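Local structure of probable cobalt-precorrin-6B C(15)-methyltransferase (decarboxylating) (Methanothermobacter thermautotrophicus, 1L3I) at residues Cys23-Leu28 and Val179-Thr184; Ile101-Val106 and Gly127-Val132. The protein probably methylates C-15 of cobalt-precorrin-6B with S-adenosyl-L-methionine and then decarboxylates C-12, giving cobalt-precorrin-7 on the anaerobic route to adenosylcobalamin. One frame throughout, in Å; residues are numbered along the deposited sequence.

Contact 1 (Cys23-Leu28 and Val179-Thr184)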
ATOM      1  N   CYS A  23      14.478 -10.044   2.154  1.00 27.79           N
ATOM      2  CA  CYS A  23      15.107  -9.999   0.845  1.00 25.05           C
ATOM      3  C   CYS A  23      15.720  -8.620   0.637  1.00 24.40           C
ATOM      4  O   CYS A  23      16.899  -8.502   0.291  1.00 25.26           O
ATOM      5  CB  CYS A  23      14.053 -10.279  -0.223  1.00 23.97           C
ATOM      6  SG  CYS A  23      14.611 -10.263  -1.938  1.00 28.81           S
ATOM      7  N   LEU A  24      14.940  -7.579   0.917  1.00 22.58           N
ATOM      8  CA  LEU A  24      15.399  -6.203   0.758  1.00 23.10           C
ATOM      9  C   LEU A  24      16.500  -5.875   1.759  1.00 26.72           C
ATOM     10  O   LEU A  24      17.452  -5.171   1.418  1.00 29.39           O
ATOM     11  CB  LEU A  24      14.228  -5.212   0.857  1.00 24.40           C
ATOM     12  CG  LEU A  24      14.517  -3.734   0.587  1.00 21.16           C
ATOM     13  CD1 LEU A  24      15.253  -3.528  -0.724  1.00 22.30           C
ATOM     14  CD2 LEU A  24      13.229  -2.972   0.585  1.00 23.39           C
ATOM     15  N   ILE A  25      16.388  -6.391   2.984  1.00 26.03           N
ATOM     16  CA  ILE A  25      17.423  -6.145   3.995  1.00 26.54           C
ATOM     17  C   ILE A  25      18.762  -6.650   3.444  1.00 29.23           C
ATOM     18  O   ILE A  25      19.792  -5.985   3.581  1.00 29.32           O
ATOM     19  CB  ILE A  25      17.118  -6.851   5.334  1.00 26.85           C
ATOM     20  CG1 ILE A  25      15.859  -6.253   5.979  1.00 22.98           C
ATOM     21  CG2 ILE A  25      18.324  -6.747   6.271  1.00 24.43           C
ATOM     22  CD1 ILE A  25      15.465  -6.909   7.278  1.00 22.05           C
HETATM   23  N   MSE A  26      18.736  -7.817   2.796  1.00 29.62           N
HETATM   24  CA  MSE A  26      19.946  -8.396   2.220  1.00 30.80           C
HETATM   25  C   MSE A  26      20.475  -7.555   1.043  1.00 33.92           C
HETATM   26  O   MSE A  26      21.689  -7.403   0.891  1.00 35.30           O
HETATM   27  CB  MSE A  26      19.713  -9.850   1.786  1.00 28.40           C
HETATM   28  CG  MSE A  26      19.413 -10.808   2.943  1.00 32.18           C
HETATM   29 SE   MSE A  26      20.729 -10.770   4.439  1.00 41.96          SE
HETATM   30  CE  MSE A  26      21.972 -12.014   3.729  1.00 48.96           C
ATOM     31  N   CYS A  27      19.565  -7.005   0.231  1.00 30.08           N
ATOM     32  CA  CYS A  27      19.964  -6.174  -0.908  1.00 31.71           C
ATOM     33  C   CYS A  27      20.651  -4.906  -0.433  1.00 33.48           C
ATOM     34  O   CYS A  27      21.637  -4.460  -1.024  1.00 35.38           O
ATOM     35  CB  CYS A  27      18.765  -5.819  -1.785  1.00 27.53           C
ATOM     36  SG  CYS A  27      18.257  -7.209  -2.839  1.00 32.93           S
ATOM     37  N   LEU A  28      20.111  -4.344   0.645  1.00 33.75           N
ATOM     38  CA  LEU A  28      20.649  -3.131   1.245  1.00 32.76           C
ATOM     39  C   LEU A  28      21.939  -3.416   2.020  1.00 35.15           C
ATOM     40  O   LEU A  28      22.863  -2.592   2.030  1.00 35.39           O
ATOM     41  CB  LEU A  28      19.598  -2.496   2.171  1.00 30.45           C
ATOM     42  CG  LEU A  28      18.318  -1.961   1.523  1.00 30.05           C
ATOM     43  CD1 LEU A  28      17.296  -1.571   2.580  1.00 25.42           C
ATOM     44  CD2 LEU A  28      18.632  -0.769   0.612  1.00 26.54           C
ATOM     45  N   VAL A 179       6.173  -2.396   6.909  1.00 24.19           N
ATOM     46  CA  VAL A 179       7.437  -2.399   7.604  1.00 26.25           C
ATOM     47  C   VAL A 179       8.336  -1.394   6.891  1.00 27.06           C
ATOM     48  O   VAL A 179       8.355  -1.331   5.651  1.00 28.59           O
ATOM     49  CB  VAL A 179       8.106  -3.797   7.551  1.00 28.46           C
ATOM     50  CG1 VAL A 179       9.493  -3.748   8.227  1.00 26.37           C
ATOM     51  CG2 VAL A 179       7.215  -4.822   8.235  1.00 30.46           C
ATOM     52  N   ALA A 180       9.026  -0.562   7.660  1.00 24.05           N
ATOM     53  CA  ALA A 180       9.939   0.410   7.073  1.00 26.86           C
ATOM     54  C   ALA A 180      11.392  -0.003   7.361  1.00 28.26           C
ATOM     55  O   ALA A 180      11.695  -0.621   8.392  1.00 26.71           O
ATOM     56  CB  ALA A 180       9.668   1.807   7.641  1.00 25.12           C
ATOM     57  N   LEU A 181      12.272   0.277   6.409  1.00 26.31           N
ATOM     58  CA  LEU A 181      13.683  -0.023   6.569  1.00 26.03           C
ATOM     59  C   LEU A 181      14.417   1.308   6.516  1.00 29.03           C
ATOM     60  O   LEU A 181      14.320   2.033   5.516  1.00 26.36           O
ATOM     61  CB  LEU A 181      14.211  -0.943   5.461  1.00 26.75           C
ATOM     62  CG  LEU A 181      13.630  -2.356   5.378  1.00 24.87           C
ATOM     63  CD1 LEU A 181      14.295  -3.090   4.235  1.00 23.18           C
ATOM     64  CD2 LEU A 181      13.829  -3.105   6.682  1.00 21.48           C
ATOM     65  N   ILE A 182      15.020   1.690   7.644  1.00 28.38           N
ATOM     66  CA  ILE A 182      15.787   2.925   7.742  1.00 25.39           C
ATOM     67  C   ILE A 182      17.252   2.486   7.608  1.00 27.16           C
ATOM     68  O   ILE A 182      17.752   1.711   8.429  1.00 28.13           O
ATOM     69  CB  ILE A 182      15.520   3.661   9.088  1.00 26.11           C
ATOM     70  CG1 ILE A 182      14.062   4.102   9.169  1.00 21.32           C
ATOM     71  CG2 ILE A 182      16.434   4.876   9.227  1.00 23.98           C
ATOM     72  CD1 ILE A 182      13.114   3.031   9.590  1.00 21.62           C
ATOM     73  N   TYR A 183      17.937   2.951   6.568  1.00 29.21           N
ATOM     74  CA  TYR A 183      19.314   2.536   6.345  1.00 30.37           C
ATOM     75  C   TYR A 183      20.273   3.685   6.049  1.00 33.71           C
ATOM     76  O   TYR A 183      19.874   4.730   5.521  1.00 31.14           O
ATOM     77  CB  TYR A 183      19.366   1.464   5.251  1.00 28.77           C
ATOM     78  CG  TYR A 183      18.788   1.908   3.924  1.00 31.78           C
ATOM     79  CD1 TYR A 183      19.634   2.337   2.899  1.00 31.74           C
ATOM     80  CD2 TYR A 183      17.409   1.997   3.726  1.00 26.64           C
ATOM     81  CE1 TYR A 183      19.125   2.833   1.706  1.00 31.76           C
ATOM     82  CE2 TYR A 183      16.893   2.496   2.538  1.00 29.48           C
ATOM     83  CZ  TYR A 183      17.757   2.928   1.544  1.00 34.42           C
ATOM     84  OH  TYR A 183      17.260   3.475   0.382  1.00 39.69           O
ATOM     85  N   THR A 184      21.547   3.458   6.378  1.00 43.55           N
ATOM     86  CA  THR A 184      22.617   4.448   6.218  1.00 50.17           C
ATOM     87  C   THR A 184      23.355   4.495   4.876  1.00 58.61           C
ATOM     88  O   THR A 184      23.190   3.614   4.017  1.00 53.36           O
ATOM     89  CB  THR A 184      23.661   4.332   7.368  1.00 46.69           C
ATOM     90  OG1 THR A 184      24.266   3.035   7.346  1.00 43.81           O
ATOM     91  CG2 THR A 184      22.997   4.534   8.730  1.00 42.99           C
TER
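Leu28 lies across the ring of Tyr183 and sets both of its methyl groups over it, one of them shared with Leu181. CD2 stands 3.8 Å from the centroid of the Tyr183 ring and 12° off its normal, a CH-pi contact over the face, while CD1 of the same leucine sits over the CG-CD2 side, 3.7 Å from Tyr183 CD2. The tyrosine turns this face to Leu28 because its CG sits between the backbone N and the carbonyl carbon (chi1 58°).

Leu181 does the work of a wedge. Its CD1 enters the space between successive helical turns, 3.7 Å from Leu24 CG and equally 3.7 Å from Leu28 CD1; its other methyl, CD2, turns to Ile25, where CG1 is 3.8 Å away and the two side chains cross at about a right angle. Leu24 can offer its branch point because its CG is carried opposite the backbone N, with CB and CD2 also near the incoming methyl. No hydrogen bond joins the segments, so the contact between them is apolar packing and the CH-pi contact.

The axes of helix 23-28 and strand 179-183 run nearly parallel and approach to 10.3 Å at their closest, a helix laid along a sheet. Strand 128-134 adds Ile131 against Tyr183 and Thr133 against Ile25, and strand 155-167 brings Leu159 to Leu24. Ile182 faces helix 137-149 on the other side of the sheet, while Cys23 and Cys27 form disulfides with Cys27 and Cys23 of the second subunit.

Contact 2 (Ile101-Val106 and Gly127-Val132)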
ATOM      1  N   ILE A 101      32.149  -4.163  13.313  1.00 41.46           N
ATOM      2  CA  ILE A 101      31.236  -4.746  12.338  1.00 40.51           C
ATOM      3  C   ILE A 101      31.157  -4.037  10.995  1.00 38.08           C
ATOM      4  O   ILE A 101      31.334  -2.829  10.895  1.00 38.32           O
ATOM      5  CB  ILE A 101      29.801  -4.787  12.918  1.00 44.29           C
ATOM      6  CG1 ILE A 101      29.406  -3.364  13.350  1.00 42.43           C
ATOM      7  CG2 ILE A 101      29.724  -5.777  14.089  1.00 39.45           C
ATOM      8  CD1 ILE A 101      28.037  -3.231  13.894  1.00 45.86           C
ATOM      9  N   ASP A 102      30.833  -4.807   9.972  1.00 37.77           N
ATOM     10  CA  ASP A 102      30.684  -4.297   8.622  1.00 37.43           C
ATOM     11  C   ASP A 102      29.201  -4.069   8.359  1.00 38.39           C
ATOM     12  O   ASP A 102      28.831  -3.165   7.607  1.00 38.25           O
ATOM     13  CB  ASP A 102      31.224  -5.306   7.623  1.00 40.44           C
ATOM     14  CG  ASP A 102      32.710  -5.542   7.788  1.00 47.23           C
ATOM     15  OD1 ASP A 102      33.485  -4.599   7.506  1.00 49.53           O
ATOM     16  OD2 ASP A 102      33.108  -6.650   8.219  1.00 45.71           O
ATOM     17  N   ILE A 103      28.367  -4.904   8.979  1.00 35.83           N
ATOM     18  CA  ILE A 103      26.926  -4.834   8.820  1.00 31.12           C
ATOM     19  C   ILE A 103      26.231  -4.905  10.177  1.00 30.25           C
ATOM     20  O   ILE A 103      26.571  -5.730  11.025  1.00 29.42           O
ATOM     21  CB  ILE A 103      26.408  -6.008   7.954  1.00 30.79           C
ATOM     22  CG1 ILE A 103      27.035  -5.973   6.564  1.00 27.57           C
ATOM     23  CG2 ILE A 103      24.893  -5.983   7.853  1.00 30.85           C
ATOM     24  CD1 ILE A 103      26.842  -7.261   5.798  1.00 28.33           C
ATOM     25  N   ALA A 104      25.247  -4.041  10.374  1.00 29.46           N
ATOM     26  CA  ALA A 104      24.466  -4.021  11.597  1.00 27.00           C
ATOM     27  C   ALA A 104      22.979  -3.907  11.240  1.00 28.98           C
ATOM     28  O   ALA A 104      22.548  -2.943  10.591  1.00 25.26           O
ATOM     29  CB  ALA A 104      24.878  -2.852  12.475  1.00 29.86           C
ATOM     30  N   VAL A 105      22.211  -4.924  11.621  1.00 31.93           N
ATOM     31  CA  VAL A 105      20.764  -4.949  11.400  1.00 26.31           C
ATOM     32  C   VAL A 105      20.101  -4.890  12.774  1.00 27.77           C
ATOM     33  O   VAL A 105      20.383  -5.719  13.662  1.00 27.07           O
ATOM     34  CB  VAL A 105      20.299  -6.228  10.676  1.00 23.08           C
ATOM     35  CG1 VAL A 105      18.749  -6.252  10.562  1.00 20.98           C
ATOM     36  CG2 VAL A 105      20.975  -6.314   9.301  1.00 20.16           C
ATOM     37  N   VAL A 106      19.275  -3.876  12.982  1.00 25.43           N
ATOM     38  CA  VAL A 106      18.587  -3.741  14.252  1.00 28.00           C
ATOM     39  C   VAL A 106      17.158  -4.222  14.055  1.00 29.27           C
ATOM     40  O   VAL A 106      16.329  -3.497  13.505  1.00 28.42           O
ATOM     41  CB  VAL A 106      18.597  -2.279  14.763  1.00 24.43           C
ATOM     42  CG1 VAL A 106      18.023  -2.219  16.174  1.00 25.73           C
ATOM     43  CG2 VAL A 106      20.012  -1.738  14.744  1.00 24.43           C
ATOM     44  N   GLY A 127      32.803   1.936   5.455  1.00 47.08           N
ATOM     45  CA  GLY A 127      31.991   1.322   4.421  1.00 45.91           C
ATOM     46  C   GLY A 127      30.922   0.389   4.983  1.00 43.86           C
ATOM     47  O   GLY A 127      30.312  -0.383   4.245  1.00 41.53           O
ATOM     48  N   GLY A 128      30.752   0.416   6.305  1.00 44.01           N
ATOM     49  CA  GLY A 128      29.755  -0.409   6.970  1.00 41.43           C
ATOM     50  C   GLY A 128      28.333   0.082   6.719  1.00 41.14           C
ATOM     51  O   GLY A 128      28.107   1.253   6.428  1.00 40.01           O
ATOM     52  N   ARG A 129      27.370  -0.823   6.854  1.00 38.59           N
ATOM     53  CA  ARG A 129      25.970  -0.510   6.627  1.00 33.44           C
ATOM     54  C   ARG A 129      25.134  -0.786   7.862  1.00 32.53           C
ATOM     55  O   ARG A 129      25.333  -1.788   8.540  1.00 31.94           O
ATOM     56  CB  ARG A 129      25.436  -1.365   5.473  1.00 35.75           C
ATOM     57  CG  ARG A 129      26.004  -1.051   4.085  1.00 35.09           C
ATOM     58  CD  ARG A 129      26.632  -2.282   3.443  1.00 34.79           C
ATOM     59  NE  ARG A 129      28.026  -2.430   3.836  1.00 35.42           N
ATOM     60  CZ  ARG A 129      28.705  -3.577   3.865  1.00 40.60           C
ATOM     61  NH1 ARG A 129      28.133  -4.729   3.526  1.00 37.43           N
ATOM     62  NH2 ARG A 129      29.974  -3.572   4.229  1.00 42.68           N
ATOM     63  N   ILE A 130      24.199   0.115   8.152  1.00 32.80           N
ATOM     64  CA  ILE A 130      23.282  -0.044   9.276  1.00 28.46           C
ATOM     65  C   ILE A 130      21.871  -0.058   8.683  1.00 30.30           C
ATOM     66  O   ILE A 130      21.548   0.748   7.813  1.00 28.10           O
ATOM     67  CB  ILE A 130      23.369   1.124  10.285  1.00 32.65           C
ATOM     68  CG1 ILE A 130      24.809   1.292  10.801  1.00 31.25           C
ATOM     69  CG2 ILE A 130      22.386   0.900  11.436  1.00 25.90           C
ATOM     70  CD1 ILE A 130      24.962   2.470  11.738  1.00 30.43           C
ATOM     71  N   ILE A 131      21.044  -1.003   9.127  1.00 31.35           N
ATOM     72  CA  ILE A 131      19.663  -1.127   8.654  1.00 25.73           C
ATOM     73  C   ILE A 131      18.769  -1.388   9.856  1.00 23.82           C
ATOM     74  O   ILE A 131      18.993  -2.317  10.615  1.00 28.62           O
ATOM     75  CB  ILE A 131      19.511  -2.289   7.624  1.00 27.48           C
ATOM     76  CG1 ILE A 131      20.392  -2.031   6.400  1.00 21.46           C
ATOM     77  CG2 ILE A 131      18.044  -2.431   7.189  1.00 24.23           C
ATOM     78  CD1 ILE A 131      21.037  -3.257   5.873  1.00 23.66           C
ATOM     79  N   VAL A 132      17.809  -0.512  10.075  1.00 20.37           N
ATOM     80  CA  VAL A 132      16.898  -0.649  11.188  1.00 22.35           C
ATOM     81  C   VAL A 132      15.541  -1.012  10.612  1.00 24.66           C
ATOM     82  O   VAL A 132      15.068  -0.360   9.689  1.00 26.10           O
ATOM     83  CB  VAL A 132      16.762   0.687  11.991  1.00 25.83           C
ATOM     84  CG1 VAL A 132      15.808   0.492  13.171  1.00 21.91           C
ATOM     85  CG2 VAL A 132      18.136   1.182  12.479  1.00 23.70           C
TER
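Gly127 O is held by two nitrogens of Arg129, and the guanidinium so fixed is laid against the neighbouring strand, with Asp102 O and Ile103 CG1 over one face. NE donates to Gly127 O at 3.1 Å in the carbonyl plane; NH2 reaches the same oxygen at 3.2 Å from above that plane. Gly127 O itself lies at the edge of the guanidinium, nearly in its plane. Bends at chi2 and chi3 of Arg129 fold its side chain back to its own chain and bring that face to Asp102 O, which stands 3.5 Å above the guanidinium plane toward the rim. Ile103 packs obliquely against the group, with CG1 3.5 Å from Arg129 NH1, and that nitrogen also donates to Ala29 O at the end of helix 19-29. Replacing Arg129 with alanine removes both side-chain donors to Gly127 O, and is likely to cost Ala29 O this bond and leave Ile103 without the guanidinium over it.

The backbones themselves pair in parallel. Arg129 N donates to Asp102 O, Ala104 N to Arg129 O and Ile131 N to Ala104 O, and the series closes with Val106 N to Ile131 O at 2.8 Å. Ile103, Val105, Arg129 and Ile131 point to the face covered by helix 19-29; Ala104, Val106, Ile130 and Val132 point to the other, where Ile120 of helix 113-122 packs. There Val106 and Val132 lie side by side, CG2 to CG2 4.1 Å.

Asp102 OD2 accepts from Val36 N, tying this corner to the neighbouring strand 36-40. The chemistry thus divides in two: apolar side chains and backbone bonds make the inner part of this Rossmann-like sheet, whereas at the Asp102-Gly127 end a charged group satisfies backbone carbonyls of a turn and a helix end.

How the contacts relate
Strands 128-134 and 170-183 are neighbours in one sheet, and through them contacts 1 and 2 join directly, their centres 10 Å apart. Ile182 O lies 2.8 Å from Val132 N and Thr184 OG1 3.0 Å from Ile130 N, both probable hydrogen bonds. Helix 19-29 spans the two: Ile25 and Leu28 meet strand 179-183 in contact 1, and they also pack on Val105 and Ile131 of contact 2. The bound S-adenosyl-L-homocysteine lies near both, about 6 Å from the side chain of Ile25 and about 6 Å from that of Val105. Ile25 is also about 5 Å from Thr17, a residue that binds S-adenosyl-L-methionine, side chain to side chain.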